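Extracellular solute-binding protein family 1 (Arthrobacter chlorophenolicus, PDB 4R2F) probably binds sugars such as the disaccharide laminaribiose outside the membrane and delivers them to an ABC-type importer. Local coordinates at residues Trp77-Phe80 with Tyr81-Phe84; Pro320-Glu323 with Ala324-Glu327; Val350-Ser353 with Ile354-Pro358; Ile376-Thr379 with Phe380-Gly384; Gln402-Gln405 with Thr406-Gly410. All coordinates share one frame; numbering follows the deposited sequence.

Interaction 1: residues Trp77-Phe80 with Tyr81-Phe84. With BGC (beta-D-glucopyranose), chain B.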
loop_
_atom_site.group_PDB
_atom_site.type_symbol
_atom_site.label_atom_id
_atom_site.label_comp_id
_atom_site.label_asym_id
_atom_site.label_seq_id
_atom_site.Cartn_x
_atom_site.Cartn_y
_atom_site.Cartn_z
ATOM N N TRP A 77 -7.784 2.086 9.759
ATOM C CA TRP A 77 -6.392 1.762 9.584
ATOM C C TRP A 77 -5.583 1.805 10.886
ATOM O O TRP A 77 -4.665 0.996 11.058
ATOM C CB TRP A 77 -5.750 2.681 8.557
ATOM C CG TRP A 77 -6.032 2.275 7.168
ATOM C CD1 TRP A 77 -6.748 2.966 6.236
ATOM C CD2 TRP A 77 -5.612 1.066 6.538
ATOM N NE1 TRP A 77 -6.798 2.259 5.054
ATOM C CE2 TRP A 77 -6.104 1.091 5.216
ATOM C CE3 TRP A 77 -4.852 -0.031 6.957
ATOM C CZ2 TRP A 77 -5.871 0.053 4.325
ATOM C CZ3 TRP A 77 -4.619 -1.057 6.072
ATOM C CH2 TRP A 77 -5.133 -1.020 4.778
ATOM N N ASN A 78 -5.884 2.729 11.797
ATOM C CA ASN A 78 -5.025 2.860 12.985
ATOM C C ASN A 78 -5.100 1.587 13.819
ATOM O O ASN A 78 -6.199 1.118 14.167
ATOM C CB ASN A 78 -5.390 4.064 13.840
ATOM C CG ASN A 78 -4.275 4.432 14.820
ATOM O OD1 ASN A 78 -3.125 4.683 14.430
ATOM N ND2 ASN A 78 -4.604 4.456 16.089
ATOM N N ASN A 79 -3.938 1.001 14.083
ATOM C CA ASN A 79 -3.865 -0.184 14.924
ATOM C C ASN A 79 -4.570 -1.412 14.306
ATOM O O ASN A 79 -4.955 -2.347 15.026
ATOM C CB ASN A 79 -4.473 0.126 16.319
ATOM C CG ASN A 79 -3.741 -0.581 17.457
ATOM O OD1 ASN A 79 -2.577 -0.945 17.332
ATOM N ND2 ASN A 79 -4.423 -0.773 18.567
ATOM N N PHE A 80 -4.712 -1.434 12.981
ATOM C CA PHE A 80 -5.464 -2.509 12.304
ATOM C C PHE A 80 -4.882 -3.901 12.597
ATOM O O PHE A 80 -5.612 -4.879 12.704
ATOM C CB PHE A 80 -5.507 -2.280 10.786
ATOM C CG PHE A 80 -4.253 -2.691 10.076
ATOM C CD1 PHE A 80 -3.172 -1.826 9.987
ATOM C CD2 PHE A 80 -4.142 -3.953 9.490
ATOM C CE1 PHE A 80 -2.004 -2.213 9.354
ATOM C CE2 PHE A 80 -2.960 -4.340 8.851
ATOM C CZ PHE A 80 -1.899 -3.474 8.781
ATOM N N TYR A 81 -3.565 -3.990 12.717
ATOM C CA TYR A 81 -2.911 -5.278 12.964
ATOM C C TYR A 81 -3.440 -5.892 14.253
ATOM O O TYR A 81 -3.807 -7.068 14.310
ATOM C CB TYR A 81 -1.384 -5.077 13.022
ATOM C CG TYR A 81 -0.499 -6.319 13.192
ATOM C CD1 TYR A 81 -0.520 -7.350 12.263
ATOM C CD2 TYR A 81 0.406 -6.419 14.260
ATOM C CE1 TYR A 81 0.300 -8.461 12.398
ATOM C CE2 TYR A 81 1.233 -7.522 14.401
ATOM C CZ TYR A 81 1.173 -8.541 13.465
ATOM O OH TYR A 81 1.982 -9.649 13.578
ATOM N N GLN A 82 -3.518 -5.056 15.278
ATOM C CA GLN A 82 -3.961 -5.470 16.591
ATOM C C GLN A 82 -5.460 -5.727 16.574
ATOM O O GLN A 82 -5.929 -6.662 17.223
ATOM C CB GLN A 82 -3.586 -4.384 17.627
ATOM C CG GLN A 82 -4.282 -4.486 18.982
ATOM C CD GLN A 82 -3.819 -5.666 19.808
ATOM O OE1 GLN A 82 -2.802 -6.295 19.506
ATOM N NE2 GLN A 82 -4.566 -5.970 20.868
ATOM N N THR A 83 -6.213 -4.900 15.850
ATOM C CA THR A 83 -7.664 -5.090 15.752
ATOM C C THR A 83 -8.008 -6.499 15.219
ATOM O O THR A 83 -8.747 -7.262 15.863
ATOM C CB THR A 83 -8.308 -4.013 14.874
ATOM O OG1 THR A 83 -7.944 -2.710 15.361
ATOM C CG2 THR A 83 -9.798 -4.170 14.854
ATOM N N PHE A 84 -7.432 -6.862 14.077
ATOM C CA PHE A 84 -7.567 -8.235 13.546
ATOM C C PHE A 84 -6.996 -9.322 14.455
ATOM O O PHE A 84 -7.655 -10.341 14.678
ATOM C CB PHE A 84 -6.903 -8.365 12.169
ATOM C CG PHE A 84 -7.711 -7.782 11.048
ATOM C CD1 PHE A 84 -8.683 -8.542 10.401
ATOM C CD2 PHE A 84 -7.494 -6.479 10.622
ATOM C CE1 PHE A 84 -9.427 -8.002 9.376
ATOM C CE2 PHE A 84 -8.232 -5.945 9.579
ATOM C CZ PHE A 84 -9.190 -6.706 8.956
HETATM C C2 BGC B . -3.397 2.903 1.394
HETATM C C3 BGC B . -2.979 1.996 2.562
HETATM C C4 BGC B . -2.582 2.871 3.760
HETATM C C5 BGC B . -3.710 3.884 4.085
HETATM C C6 BGC B . -3.418 4.746 5.319
HETATM C C1 BGC B . -4.458 3.915 1.864
HETATM O O1 BGC B . -4.794 4.825 0.817
HETATM O O2 BGC B . -3.885 2.093 0.311
HETATM O O3 BGC B . -1.930 1.107 2.094
HETATM O O4 BGC B . -2.313 2.121 4.950
HETATM O O5 BGC B . -3.898 4.684 2.949
HETATM O O6 BGC B . -2.157 5.400 5.165
HETATM O O HOH W 1 -8.262 -0.743 13.495
HETATM O O HOH W 2 -1.613 -2.857 15.628
#
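Phe80 carries its CG between the backbone N and the carbonyl carbon (chi1 80°), which folds its ring back over the start of the helix that holds Phe84. One ring face then lies over Tyr81 N, 3.0 Å from Phe80 CG. Phe84 has CG beside its own backbone N (chi1 -77°), and its ring edge comes to Phe80 O, with Phe84 CD2 3.2 Å from that oxygen. The two rings also touch, Phe80 CD2 to Phe84 CD2. Phe84 N donates to Phe80 O at 3.0 Å in a nearly straight bond. Thr83 N donates to Asn79 O, also at 3.0 Å. Asn79 sits at the N-cap, but its amide makes no capping bond. One water takes that place: Asn79 OD1 accepts from it, and it accepts from Gln82 N. A type II turn from Trp77 to Phe80 precedes the helix. Trp77 lays one indole face against the glucose, with NE1 3.6 Å from BGC C5, while NE1 donates to Pro46 O. Phe80 turns a face to the edge of that indole, at CZ3, and so meets it beside the stacked face, not behind it. The sugar is met by an apolar ring face, the usual carbohydrate-aromatic stacking.

Interaction 2: residues Pro320-Glu323 with Ala324-Glu327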
loop_
_atom_site.group_PDB
_atom_site.type_symbol
_atom_site.label_atom_id
_atom_site.label_comp_id
_atom_site.label_asym_id
_atom_site.label_seq_id
_atom_site.Cartn_x
_atom_site.Cartn_y
_atom_site.Cartn_z
ATOM N N PRO A 320 -19.935 -19.089 9.475
ATOM C CA PRO A 320 -21.087 -19.964 9.652
ATOM C C PRO A 320 -21.187 -20.982 8.533
ATOM O O PRO A 320 -21.797 -22.018 8.723
ATOM C CB PRO A 320 -22.276 -18.994 9.596
ATOM C CG PRO A 320 -21.772 -17.844 8.807
ATOM C CD PRO A 320 -20.344 -17.694 9.234
ATOM N N SER A 321 -20.609 -20.692 7.369
ATOM C CA SER A 321 -20.621 -21.648 6.250
ATOM C C SER A 321 -19.479 -21.362 5.298
ATOM O O SER A 321 -19.458 -20.295 4.687
ATOM C CB SER A 321 -21.937 -21.533 5.468
ATOM O OG SER A 321 -21.856 -22.288 4.268
ATOM N N GLN A 322 -18.552 -22.311 5.144
ATOM C CA GLN A 322 -17.434 -22.131 4.209
ATOM C C GLN A 322 -17.878 -22.021 2.758
ATOM O O GLN A 322 -17.293 -21.278 1.992
ATOM C CB GLN A 322 -16.402 -23.259 4.361
ATOM C CG GLN A 322 -15.174 -23.111 3.469
ATOM C CD GLN A 322 -14.420 -21.803 3.659
ATOM O OE1 GLN A 322 -14.400 -21.219 4.758
ATOM N NE2 GLN A 322 -13.762 -21.348 2.591
ATOM N N GLU A 323 -18.905 -22.772 2.369
ATOM C CA GLU A 323 -19.463 -22.611 1.038
ATOM C C GLU A 323 -19.955 -21.200 0.772
ATOM O O GLU A 323 -19.799 -20.678 -0.333
ATOM C CB GLU A 323 -20.612 -23.575 0.808
ATOM C CG GLU A 323 -20.176 -24.982 0.479
ATOM C CD GLU A 323 -21.331 -25.835 0.007
ATOM O OE1 GLU A 323 -22.299 -25.300 -0.602
ATOM O OE2 GLU A 323 -21.253 -27.050 0.257
ATOM N N ALA A 324 -20.582 -20.600 1.771
ATOM C CA ALA A 324 -21.076 -19.241 1.626
ATOM C C ALA A 324 -19.931 -18.223 1.560
ATOM O O ALA A 324 -19.987 -17.289 0.762
ATOM C CB ALA A 324 -22.033 -18.899 2.768
ATOM N N SER A 325 -18.910 -18.383 2.393
ATOM C CA SER A 325 -17.726 -17.527 2.285
ATOM C C SER A 325 -17.234 -17.550 0.821
ATOM O O SER A 325 -17.011 -16.512 0.222
ATOM C CB SER A 325 -16.624 -18.002 3.220
ATOM O OG SER A 325 -16.980 -17.820 4.572
ATOM N N GLU A 326 -17.152 -18.748 0.248
ATOM C CA GLU A 326 -16.632 -18.943 -1.099
ATOM C C GLU A 326 -17.522 -18.304 -2.136
ATOM O O GLU A 326 -17.038 -17.633 -3.032
ATOM C CB GLU A 326 -16.446 -20.432 -1.379
ATOM C CG GLU A 326 -15.238 -20.951 -0.640
ATOM C CD GLU A 326 -15.227 -22.441 -0.410
ATOM O OE1 GLU A 326 -16.196 -23.169 -0.755
ATOM O OE2 GLU A 326 -14.197 -22.882 0.118
ATOM N N GLU A 327 -18.827 -18.487 -1.998
ATOM C CA GLU A 327 -19.771 -17.822 -2.886
ATOM C C GLU A 327 -19.668 -16.309 -2.792
ATOM O O GLU A 327 -19.696 -15.627 -3.820
ATOM C CB GLU A 327 -21.213 -18.255 -2.590
ATOM C CG GLU A 327 -21.566 -19.669 -3.054
ATOM C CD GLU A 327 -21.344 -19.919 -4.548
ATOM O OE1 GLU A 327 -21.788 -19.108 -5.393
ATOM O OE2 GLU A 327 -20.740 -20.958 -4.881
HETATM O O HOH W 3 -14.491 -18.530 5.364
#
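Backbone bonds from Ser325 N to Ser321 O, Glu326 N to Gln322 O and Glu327 N to Glu323 O start helix 322-335. Ser321 is the N-cap. Its OG accepts from Ala324 N at 3.3 Å, a long but fairly straight capping bond. The Ala324 methyl lies beside the same serine, 3.8 Å from Ser321 CB. Gln322 and Glu326, one helical turn apart, meet through their ends. Gln322 NE2 donates to Glu326 OE2 at 2.9 Å, with an N-H...O angle of 170°. The two side chains cross at about a right angle, and the amide and carboxylate planes are 81° apart. The oxygen lies in the amide plane, yet the N-H reaches it from above the carboxylate plane. Gln322 has CG anti to N (chi1 -177°) and bends at chi2, which carries the amide round to the glutamate. The other end of that amide, Gln322 OE1, is 2.8 Å from a water that also bonds Ser325 OG. Ser325 OG has Thr319 OG1 as a further partner. Glu326 is buried, packed on Met315 of strand 306-316 and on Lys118 and Val119 of helix 117-126. An alanine in place of Glu326 would remove the carboxylate, so that Gln322 NE2 would probably lose its acceptor and the amide be freer to turn. Glu327 OE2 pairs with Lys122 of the same helix 117-126. Carboxylates near a helix N-terminus would probably be steadied by the helix dipole; here a neutral amide N-H also gives Glu326 OE2 a partner, while the serine caps the backbone N-H of Ala324.

Interaction 3: residues Val350-Ser353 with Ile354-Pro358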
loop_
_atom_site.group_PDB
_atom_site.type_symbol
_atom_site.label_atom_id
_atom_site.label_comp_id
_atom_site.label_asym_id
_atom_site.label_seq_id
_atom_site.Cartn_x
_atom_site.Cartn_y
_atom_site.Cartn_z
ATOM N N VAL A 350 -6.234 -5.949 -10.715
ATOM C CA VAL A 350 -5.481 -7.184 -10.968
ATOM C C VAL A 350 -6.096 -7.993 -12.125
ATOM O O VAL A 350 -5.667 -9.124 -12.406
ATOM C CB VAL A 350 -5.383 -8.091 -9.720
ATOM C CG1 VAL A 350 -4.595 -7.383 -8.616
ATOM C CG2 VAL A 350 -6.762 -8.542 -9.241
ATOM N N PHE A 351 -7.093 -7.402 -12.765
ATOM C CA PHE A 351 -7.812 -8.031 -13.869
ATOM C C PHE A 351 -7.576 -7.261 -15.152
ATOM O O PHE A 351 -7.739 -6.048 -15.200
ATOM C CB PHE A 351 -9.305 -8.084 -13.579
ATOM C CG PHE A 351 -9.679 -9.094 -12.532
ATOM C CD1 PHE A 351 -9.475 -10.451 -12.747
ATOM C CD2 PHE A 351 -10.245 -8.695 -11.335
ATOM C CE1 PHE A 351 -9.819 -11.380 -11.778
ATOM C CE2 PHE A 351 -10.584 -9.620 -10.366
ATOM C CZ PHE A 351 -10.364 -10.966 -10.585
ATOM N N LYS A 352 -7.209 -7.995 -16.199
ATOM C CA LYS A 352 -6.872 -7.409 -17.505
ATOM C C LYS A 352 -7.993 -6.545 -18.106
ATOM O O LYS A 352 -7.733 -5.449 -18.611
ATOM C CB LYS A 352 -6.476 -8.522 -18.485
ATOM C CG LYS A 352 -6.065 -8.002 -19.841
ATOM C CD LYS A 352 -5.214 -8.999 -20.600
ATOM C CE LYS A 352 -4.388 -8.274 -21.650
ATOM N NZ LYS A 352 -4.132 -9.122 -22.839
ATOM N N SER A 353 -9.233 -7.033 -18.032
ATOM C CA SER A 353 -10.372 -6.301 -18.564
ATOM C C SER A 353 -10.514 -4.942 -17.898
ATOM O O SER A 353 -10.880 -3.970 -18.545
ATOM C CB SER A 353 -11.668 -7.093 -18.377
ATOM O OG SER A 353 -11.864 -7.458 -17.015
ATOM N N ILE A 354 -10.242 -4.867 -16.600
ATOM C CA ILE A 354 -10.373 -3.593 -15.891
ATOM C C ILE A 354 -9.263 -2.647 -16.343
ATOM O O ILE A 354 -9.506 -1.455 -16.535
ATOM C CB ILE A 354 -10.358 -3.768 -14.363
ATOM C CG1 ILE A 354 -11.484 -4.710 -13.942
ATOM C CG2 ILE A 354 -10.541 -2.413 -13.699
ATOM C CD1 ILE A 354 -11.533 -5.074 -12.468
ATOM N N THR A 355 -8.060 -3.177 -16.554
ATOM C CA THR A 355 -6.938 -2.343 -17.044
ATOM C C THR A 355 -7.149 -1.827 -18.463
ATOM O O THR A 355 -6.426 -0.946 -18.903
ATOM C CB THR A 355 -5.568 -3.077 -17.082
ATOM O OG1 THR A 355 -5.594 -4.111 -18.078
ATOM C CG2 THR A 355 -5.180 -3.647 -15.724
ATOM N N GLU A 356 -8.112 -2.395 -19.177
ATOM C CA GLU A 356 -8.464 -1.954 -20.529
ATOM C C GLU A 356 -9.757 -1.150 -20.593
ATOM O O GLU A 356 -10.201 -0.746 -21.660
ATOM C CB GLU A 356 -8.593 -3.190 -21.399
ATOM C CG GLU A 356 -7.259 -3.905 -21.549
ATOM C CD GLU A 356 -7.367 -5.197 -22.333
ATOM O OE1 GLU A 356 -8.494 -5.722 -22.460
ATOM O OE2 GLU A 356 -6.325 -5.685 -22.822
ATOM N N MET A 357 -10.343 -0.893 -19.434
ATOM C CA MET A 357 -11.616 -0.214 -19.346
ATOM C C MET A 357 -11.363 1.236 -19.764
ATOM O O MET A 357 -10.361 1.823 -19.392
ATOM C CB MET A 357 -12.154 -0.360 -17.904
ATOM C CG MET A 357 -13.350 0.461 -17.498
ATOM S SD MET A 357 -13.657 0.247 -15.732
ATOM C CE MET A 357 -14.030 -1.487 -15.719
ATOM N N PRO A 358 -12.250 1.802 -20.584
ATOM C CA PRO A 358 -12.107 3.182 -21.016
ATOM C C PRO A 358 -11.830 4.174 -19.892
ATOM O O PRO A 358 -11.015 5.084 -20.045
ATOM C CB PRO A 358 -13.463 3.476 -21.653
ATOM C CG PRO A 358 -13.877 2.158 -22.228
ATOM C CD PRO A 358 -13.346 1.110 -21.292
#
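Phe351 and Ile354 make the packed side of this short turn. Ile354 CD1 lies at the edge of the Phe351 ring, 3.9 Å from Phe351 CB and 4.0 Å from Phe351 CD2. Ile354 has CG1 beside its own backbone N (chi1 -58°) and is extended beyond it, which sends CD1 back to the phenylalanine. Both residues are buried. The Phe351 ring also stacks on Phe132, and Val350 CG2 sits over one of its faces. Ile354 goes on to pack against Lys337 and Trp340 of helix 337-341. The backbone adds to this side: Phe351 O accepts from Thr355 N at 3.2 Å, in the carbonyl plane, and more weakly from Ile354 N. Thr355 turns OG1 back to the preceding turn and donates to Lys352 O at 2.6 Å. Its CG2 rests 3.5 Å from Phe351 O. The solvent side is looser. Lys352 and Glu356 are exposed, and their side chains pass at a slant. Glu356 OE2 touches Lys352 CE at 3.4 Å, but Lys352 NZ stays 4.1 Å from that oxygen, too far for a salt bridge. The charges may still attract. Glu356 N donates weakly to both Lys352 O and Ser353 O, and the turn ends on these weak bonds. Ser353, also exposed, is tied by OG to Asp131. The arrangement is that of a short, weakly bonded helix, 352-355, placed between strand 348-349 and helix 358-361. Ile354 packs it on helix 337-341, and Phe351 just before it packs on the loop around Phe132.

Interaction 4: residues Ile376-Thr379 with Phe380-Gly384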
loop_
_atom_site.group_PDB
_atom_site.type_symbol
_atom_site.label_atom_id
_atom_site.label_comp_id
_atom_site.label_asym_id
_atom_site.label_seq_id
_atom_site.Cartn_x
_atom_site.Cartn_y
_atom_site.Cartn_z
ATOM N N ILE A 376 9.153 -1.557 -12.542
ATOM C CA ILE A 376 10.232 -1.499 -11.536
ATOM C C ILE A 376 9.727 -1.785 -10.128
ATOM O O ILE A 376 10.439 -1.571 -9.136
ATOM C CB ILE A 376 10.939 -0.139 -11.565
ATOM C CG1 ILE A 376 9.927 1.005 -11.418
ATOM C CG2 ILE A 376 11.749 0.010 -12.869
ATOM C CD1 ILE A 376 10.578 2.318 -11.062
ATOM N N ALA A 377 8.505 -2.294 -10.052
ATOM C CA ALA A 377 7.828 -2.482 -8.783
ATOM C C ALA A 377 8.431 -3.612 -7.948
ATOM O O ALA A 377 8.734 -4.661 -8.463
ATOM C CB ALA A 377 6.363 -2.766 -9.038
ATOM N N LYS A 378 8.567 -3.386 -6.642
ATOM C CA LYS A 378 9.038 -4.397 -5.685
ATOM C C LYS A 378 8.188 -4.333 -4.411
ATOM O O LYS A 378 7.555 -3.309 -4.122
ATOM C CB LYS A 378 10.488 -4.113 -5.345
ATOM C CG LYS A 378 11.468 -4.460 -6.466
ATOM C CD LYS A 378 12.802 -3.769 -6.224
ATOM C CE LYS A 378 13.890 -4.195 -7.204
ATOM N NZ LYS A 378 14.620 -5.395 -6.722
ATOM N N THR A 379 8.157 -5.417 -3.653
ATOM C CA THR A 379 7.401 -5.451 -2.426
ATOM C C THR A 379 8.333 -5.338 -1.226
ATOM O O THR A 379 9.551 -5.290 -1.353
ATOM C CB THR A 379 6.572 -6.751 -2.272
ATOM O OG1 THR A 379 7.444 -7.870 -1.979
ATOM C CG2 THR A 379 5.716 -7.017 -3.518
ATOM N N PHE A 380 7.728 -5.310 -0.052
ATOM C CA PHE A 380 8.459 -5.391 1.219
ATOM C C PHE A 380 9.389 -6.616 1.330
ATOM O O PHE A 380 10.270 -6.606 2.177
ATOM C CB PHE A 380 7.460 -5.457 2.371
ATOM C CG PHE A 380 6.960 -4.113 2.876
ATOM C CD1 PHE A 380 7.147 -2.923 2.182
ATOM C CD2 PHE A 380 6.243 -4.078 4.062
ATOM C CE1 PHE A 380 6.656 -1.727 2.693
ATOM C CE2 PHE A 380 5.765 -2.882 4.576
ATOM C CZ PHE A 380 5.962 -1.719 3.887
ATOM N N ALA A 381 9.174 -7.676 0.536
ATOM C CA ALA A 381 10.057 -8.866 0.577
ATOM C C ALA A 381 11.465 -8.605 0.066
ATOM O O ALA A 381 12.401 -9.368 0.352
ATOM C CB ALA A 381 9.439 -10.024 -0.211
ATOM N N SER A 382 11.619 -7.543 -0.710
ATOM C CA SER A 382 12.882 -7.243 -1.354
ATOM C C SER A 382 14.003 -7.210 -0.334
ATOM O O SER A 382 13.849 -6.658 0.749
ATOM C CB SER A 382 12.820 -5.907 -2.089
ATOM O OG SER A 382 11.975 -6.010 -3.219
ATOM N N GLN A 383 15.126 -7.809 -0.680
ATOM C CA GLN A 383 15.431 -8.273 -2.042
ATOM C C GLN A 383 15.026 -9.719 -2.349
ATOM O O GLN A 383 15.384 -10.241 -3.385
ATOM C CB GLN A 383 16.935 -8.166 -2.291
ATOM C CG GLN A 383 17.571 -6.919 -1.722
ATOM C CD GLN A 383 18.627 -6.366 -2.642
ATOM O OE1 GLN A 383 18.323 -5.662 -3.608
ATOM N NE2 GLN A 383 19.877 -6.689 -2.357
ATOM N N GLY A 384 14.351 -10.387 -1.429
ATOM C CA GLY A 384 13.654 -11.619 -1.751
ATOM C C GLY A 384 12.427 -11.322 -2.592
ATOM O O GLY A 384 12.128 -10.163 -2.906
#
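Thr379 opens a type I beta turn, Thr379 to Ser382, that takes the chain out of strand 377-378 and toward helix 389-396. The hydrogen bonds centre on this threonine. Ser382 N donates to Thr379 O at 3.1 Å and closes the turn. The bond is straight at the hydrogen (166°), although the donor sits above the carbonyl plane. The Thr379 side chain adds a second bond. Its OG1 lies between the backbone N and the carbonyl carbon (chi1 73°), and from there it accepts from Ala381 N at 3.1 Å, as in an ST turn. Main chain and side chain of one residue thus take up two successive N-H groups of the turn. The Ser382 backbone is also bonded to Phe221, outside the turn, and the Lys378 backbone is bonded to Ala306 and Ile308 of strand 306-316.

Close van der Waals contacts form the second group. The Ala381 methyl packs on Thr379, its CB 3.4 Å from Thr379 OG1. On the strand side, the stem of Lys378 runs past Ser382, with CG of the lysine 3.6 Å from Ser382 OG.

Aromatic packing is the third. The Phe380 ring meets Phe309 edge to face. It also packs on Leu391, Leu394 and Asp395 of helix 389-396 and on His207 and Ile210 of helix 204-215. Its side chain lies about 5 Å from a bound glucose, so the turn brings an aromatic near the sugar site. Lys378 CB, just before the turn, comes 3.2 Å from Ser382 OG.

Interaction 5: residues Gln402-Gln405 with Thr406-Gly410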
loop_
_atom_site.group_PDB
_atom_site.type_symbol
_atom_site.label_atom_id
_atom_site.label_comp_id
_atom_site.label_asym_id
_atom_site.label_seq_id
_atom_site.Cartn_x
_atom_site.Cartn_y
_atom_site.Cartn_z
ATOM N N GLN A 402 7.716 3.113 14.579
ATOM C CA GLN A 402 8.635 3.883 15.456
ATOM C C GLN A 402 9.878 4.327 14.708
ATOM O O GLN A 402 10.335 5.464 14.837
ATOM C CB GLN A 402 8.939 3.051 16.739
ATOM C CG GLN A 402 7.643 2.811 17.526
ATOM C CD GLN A 402 7.756 1.974 18.803
ATOM O OE1 GLN A 402 6.830 1.949 19.633
ATOM N NE2 GLN A 402 8.864 1.280 18.959
ATOM N N PHE A 403 10.394 3.454 13.852
ATOM C CA PHE A 403 11.489 3.826 12.960
ATOM C C PHE A 403 11.126 5.053 12.135
ATOM O O PHE A 403 11.885 6.027 12.055
ATOM C CB PHE A 403 11.824 2.635 12.075
ATOM C CG PHE A 403 12.818 2.913 11.011
ATOM C CD1 PHE A 403 14.127 3.251 11.319
ATOM C CD2 PHE A 403 12.463 2.805 9.680
ATOM C CE1 PHE A 403 15.043 3.495 10.323
ATOM C CE2 PHE A 403 13.384 3.028 8.689
ATOM C CZ PHE A 403 14.679 3.383 9.008
ATOM N N THR A 404 9.943 5.021 11.543
ATOM C CA THR A 404 9.490 6.122 10.711
ATOM C C THR A 404 9.425 7.426 11.509
ATOM O O THR A 404 9.835 8.472 11.021
ATOM C CB THR A 404 8.098 5.827 10.080
ATOM O OG1 THR A 404 8.134 4.584 9.369
ATOM C CG2 THR A 404 7.705 6.939 9.119
ATOM N N GLN A 405 8.866 7.368 12.706
ATOM C CA GLN A 405 8.653 8.582 13.460
ATOM C C GLN A 405 9.980 9.158 13.911
ATOM O O GLN A 405 10.185 10.381 13.918
ATOM C CB GLN A 405 7.683 8.317 14.600
ATOM C CG GLN A 405 6.275 8.049 14.071
ATOM C CD GLN A 405 5.193 7.959 15.132
ATOM O OE1 GLN A 405 5.442 7.558 16.259
ATOM N NE2 GLN A 405 3.975 8.338 14.767
ATOM N N THR A 406 10.904 8.268 14.230
ATOM C CA THR A 406 12.272 8.659 14.561
ATOM C C THR A 406 12.972 9.377 13.417
ATOM O O THR A 406 13.612 10.421 13.617
ATOM C CB THR A 406 13.070 7.408 15.005
ATOM O OG1 THR A 406 12.608 7.008 16.306
ATOM C CG2 THR A 406 14.551 7.656 15.045
ATOM N N VAL A 407 12.857 8.837 12.210
ATOM C CA VAL A 407 13.513 9.464 11.071
ATOM C C VAL A 407 12.861 10.814 10.741
ATOM O O VAL A 407 13.552 11.810 10.472
ATOM C CB VAL A 407 13.496 8.533 9.847
ATOM C CG1 VAL A 407 14.017 9.244 8.617
ATOM C CG2 VAL A 407 14.317 7.280 10.122
ATOM N N LEU A 408 11.534 10.841 10.763
ATOM C CA LEU A 408 10.799 12.029 10.340
ATOM C C LEU A 408 10.934 13.197 11.345
ATOM O O LEU A 408 10.610 14.336 11.014
ATOM C CB LEU A 408 9.324 11.686 10.079
ATOM C CG LEU A 408 8.986 10.891 8.809
ATOM C CD1 LEU A 408 7.491 10.761 8.644
ATOM C CD2 LEU A 408 9.615 11.486 7.550
ATOM N N THR A 409 11.421 12.907 12.557
ATOM C CA THR A 409 11.795 13.956 13.539
ATOM C C THR A 409 13.295 14.189 13.708
ATOM O O THR A 409 13.703 15.002 14.549
ATOM C CB THR A 409 11.224 13.657 14.934
ATOM O OG1 THR A 409 11.589 12.331 15.338
ATOM C CG2 THR A 409 9.722 13.804 14.942
ATOM N N GLY A 410 14.113 13.486 12.920
ATOM C CA GLY A 410 15.569 13.524 13.043
ATOM C C GLY A 410 16.086 13.292 14.461
ATOM O O GLY A 410 17.029 13.948 14.924
#
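Thr406 meets the preceding turn of helix 398-408 from its CB outward. Thr406 CB lies 3.4 Å from Gln402 O and 3.5 Å from Phe403 O. At the tip, OG1 sits beside its own backbone N (chi1 -72°) and donates to Gln402 O at 3.1 Å. Thr406 N donates to that same oxygen at 2.9 Å. The two donors reach it from opposite faces of the carbonyl plane, so one acceptor is gripped twice. A valine here would keep the bulk but lose the hydroxyl, and Gln402 O would probably be left with the backbone bond alone. Thr406 also packs on Ala417 of helix 414-428. Three residues on, Thr409 OG1 also donates to the carbonyl four residues back, Gln405 O, at 2.8 Å, while Thr409 N bonds that oxygen only weakly. On the buried face, Val407 CG2 lies over the Phe403 ring, 4.2 Å from its centroid, a CH-pi contact. Phe403 also stacks on Phe421. Beside it, the methyl Thr404 CG2 meets Leu408 CD1 at 3.9 Å, while Thr404 OG1 bonds Asn206. Gly410 N reaches back to Val407 O. With its positive phi, Gly410 closes the helix in a Schellman motif, a common helix C-terminal end.

In the fold
The five contacts follow one another along the chain and none touches another. Interaction 1 opens helix 80-89 and interaction 2 opens helix 322-335. Interaction 3 is the short helix 352-355, interaction 4 the turn after strand 377-378, and interaction 5 the end of helix 398-408. Strand 377-378 pairs with strand 306-316 of the mixed sheet, and helix 322-335 follows that strand. Interactions 1 and 4 both come close to bound glucose, with centres 24 Å apart. Interactions 2 and 5 are the most distant, centres 43 Å apart, on opposite sides of the chain's centre. Interactions 1 and 4 thus lie near the bound sugar, whereas 2, 3 and 5 shape helix starts and ends farther out in the fold.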